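Local coordinates for mutual gliding-motility protein MglA (Myxococcus xanthus DK 1622, PDB 6H5B) that acts as a small Ras-like GTPase switch inside the cell, coordinating adventurous and social gliding and controlling the direction and speed of movement, at residues I138-R143 and E165-A170. Residues are numbered along the deposited sequence; the frame is centred on the assembly and turned at random.
Sequences IQYNKR and EYQAVA. With GSP (5'-guanosine-diphosphate-monothiophosphate), chain D.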
# COMPACT_ATOMS: atom_id res chain seq x y z
N ILE A 138 -7.17 -3.39 2.35
CA ILE A 138 -7.78 -2.37 1.51
C ILE A 138 -8.12 -1.15 2.36
O ILE A 138 -8.59 -1.29 3.50
CB ILE A 138 -9.02 -2.88 0.77
CG1 ILE A 138 -9.50 -1.80 -0.20
CG2 ILE A 138 -10.11 -3.26 1.76
CD1 ILE A 138 -10.72 -2.19 -0.99
N GLN A 139 -7.89 0.03 1.80
CA GLN A 139 -8.14 1.30 2.45
C GLN A 139 -9.12 2.12 1.62
O GLN A 139 -9.02 2.16 0.38
CB GLN A 139 -6.84 2.08 2.67
CG GLN A 139 -7.03 3.38 3.43
CD GLN A 139 -5.88 4.35 3.21
OE1 GLN A 139 -4.72 3.98 3.34
NE2 GLN A 139 -6.21 5.59 2.87
N TYR A 140 -10.04 2.79 2.30
CA TYR A 140 -11.09 3.60 1.68
C TYR A 140 -10.75 5.07 1.91
O TYR A 140 -11.29 5.72 2.80
CB TYR A 140 -12.44 3.22 2.28
CG TYR A 140 -12.80 1.76 2.10
CD1 TYR A 140 -12.33 1.04 1.01
CD2 TYR A 140 -13.62 1.11 3.02
CE1 TYR A 140 -12.67 -0.29 0.83
CE2 TYR A 140 -13.96 -0.21 2.85
CZ TYR A 140 -13.48 -0.90 1.76
OH TYR A 140 -13.81 -2.23 1.59
N ASN A 141 -9.83 5.59 1.11
CA ASN A 141 -9.33 6.93 1.36
C ASN A 141 -10.39 7.98 1.03
O ASN A 141 -11.39 7.72 0.35
CB ASN A 141 -8.06 7.20 0.54
CG ASN A 141 -7.23 8.33 1.13
OD1 ASN A 141 -7.50 8.80 2.23
ND2 ASN A 141 -6.21 8.75 0.40
N LYS A 142 -10.16 9.19 1.55
CA LYS A 142 -10.99 10.35 1.23
C LYS A 142 -12.36 10.27 1.90
O LYS A 142 -13.37 10.64 1.30
CB LYS A 142 -11.12 10.53 -0.28
CG LYS A 142 -9.78 10.54 -1.02
CD LYS A 142 -9.90 11.24 -2.36
CE LYS A 142 -8.53 11.42 -3.02
NZ LYS A 142 -8.60 12.42 -4.13
N ARG A 143 -12.40 9.79 3.14
CA ARG A 143 -13.64 9.71 3.90
C ARG A 143 -14.13 11.07 4.40
O ARG A 143 -15.11 11.13 5.14
CB ARG A 143 -13.48 8.79 5.11
CG ARG A 143 -13.06 7.39 4.75
CD ARG A 143 -13.97 6.84 3.66
NE ARG A 143 -15.36 6.85 4.08
CZ ARG A 143 -16.36 6.49 3.28
NH1 ARG A 143 -16.11 6.10 2.04
NH2 ARG A 143 -17.62 6.51 3.73
N GLU A 165 -10.52 -3.91 6.08
CA GLU A 165 -10.74 -2.61 5.46
C GLU A 165 -10.57 -1.52 6.50
O GLU A 165 -10.95 -1.69 7.66
CB GLU A 165 -12.12 -2.53 4.81
CG GLU A 165 -13.28 -2.76 5.75
CD GLU A 165 -14.61 -2.72 5.04
OE1 GLU A 165 -14.64 -2.96 3.81
OE2 GLU A 165 -15.64 -2.45 5.69
N TYR A 166 -9.99 -0.40 6.08
CA TYR A 166 -9.77 0.73 6.97
C TYR A 166 -10.14 2.00 6.23
O TYR A 166 -9.70 2.22 5.10
CB TYR A 166 -8.32 0.78 7.46
CG TYR A 166 -7.90 -0.43 8.27
CD1 TYR A 166 -7.48 -1.60 7.64
CD2 TYR A 166 -7.94 -0.40 9.66
CE1 TYR A 166 -7.10 -2.71 8.38
CE2 TYR A 166 -7.56 -1.51 10.41
CZ TYR A 166 -7.14 -2.66 9.76
OH TYR A 166 -6.76 -3.76 10.50
N GLN A 167 -10.98 2.82 6.86
CA GLN A 167 -11.31 4.13 6.32
C GLN A 167 -10.26 5.12 6.78
O GLN A 167 -9.81 5.07 7.93
CB GLN A 167 -12.69 4.58 6.79
CG GLN A 167 -13.76 3.50 6.69
CD GLN A 167 -15.01 3.88 7.44
OE1 GLN A 167 -15.32 5.06 7.60
NE2 GLN A 167 -15.75 2.88 7.91
N ALA A 168 -9.87 6.01 5.89
CA ALA A 168 -8.77 6.91 6.20
C ALA A 168 -8.97 8.25 5.51
O ALA A 168 -9.65 8.34 4.49
CB ALA A 168 -7.42 6.30 5.79
N VAL A 169 -8.37 9.28 6.10
CA VAL A 169 -8.21 10.57 5.46
C VAL A 169 -6.71 10.82 5.39
O VAL A 169 -6.11 11.34 6.34
CB VAL A 169 -8.94 11.68 6.22
CG1 VAL A 169 -8.51 13.03 5.70
CG2 VAL A 169 -10.45 11.51 6.06
N ALA A 170 -6.10 10.42 4.28
CA ALA A 170 -4.65 10.35 4.14
C ALA A 170 -3.94 11.59 4.67
O ALA A 170 -3.15 11.49 5.62
CB ALA A 170 -4.28 10.12 2.67
PG GSP D . -0.62 8.60 -8.04
O3B GSP D . -1.44 9.42 -6.92
S1G GSP D . -0.52 9.53 -9.46
O2G GSP D . 0.80 8.28 -7.50
O3G GSP D . -1.38 7.28 -8.34
PB GSP D . -1.35 8.95 -5.38
O1B GSP D . 0.05 8.91 -4.91
O2B GSP D . -2.02 7.63 -5.20
PA GSP D . -1.49 11.49 -4.19
O1A GSP D . -0.58 12.06 -5.22
O2A GSP D . -0.76 11.23 -2.92
O3A GSP D . -2.20 10.11 -4.65
O5' GSP D . -2.78 12.40 -3.87
C5' GSP D . -3.71 12.73 -4.87
C4' GSP D . -4.42 14.01 -4.43
O4' GSP D . -5.54 13.69 -3.62
C3' GSP D . -3.50 14.86 -3.59
O3' GSP D . -3.60 16.20 -4.02
C2' GSP D . -4.01 14.74 -2.18
O2' GSP D . -3.96 15.96 -1.50
C1' GSP D . -5.46 14.35 -2.37
N9 GSP D . -5.85 13.50 -1.24
C8 GSP D . -5.09 12.53 -0.63
N7 GSP D . -5.83 12.00 0.37
C5 GSP D . -7.04 12.62 0.41
C6 GSP D . -8.15 12.46 1.22
O6 GSP D . -8.15 11.63 2.12
N1 GSP D . -9.26 13.26 1.00
C2 GSP D . -9.25 14.19 -0.01
N2 GSP D . -10.32 14.96 -0.23
N3 GSP D . -8.15 14.34 -0.82
C4 GSP D . -7.06 13.57 -0.61
O HOH W 1 -16.60 7.67 6.89
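Tyr166 sits in the ladder between Ile138 and Tyr140: its N gives a hydrogen bond to Ile138 O (3.1 Å), and its O takes one from Tyr140 N (2.9 Å). This parallel pairing closes the beta-alpha-beta unit of strand 136-141, helix 151-158 and strand 165-167. Packed against that helix, Tyr140 OH donates to Glu165 OE1, whose carboxylate Arg155 pairs through OE2. Beyond the strands the packing stays tight at the guanine base. Asn141 CG stands anti to the backbone N (chi1 -158°), which brings OD1 to Ala170 N, 3.0 Å away and on a lone pair in the amide plane, while ND2 is held by Cys23 O of the P-loop. With an alanine here, Ala170 N would probably keep just its weak bond to GSP O6, Cys23 O would lose its amide donor, and the two loops could shift. Lys142 runs its extended chain across the purine, with NZ salt-bridged to Asp104. The looser part is the edge where Arg143, just past the strand, meets exposed Gln167: CG rests on Gln167 CB at 3.5 Å, and one water links Arg143 NE to Gln167 OE1, while NH1 bonds to Val149 O. Asn141, Lys142 and Asp144, itself bonded to GSP, belong to the NKxD motif of small GTPases; with Ala170 N weakly on O6 (3.2 Å), motif and 168-170 loop probably read the guanine together.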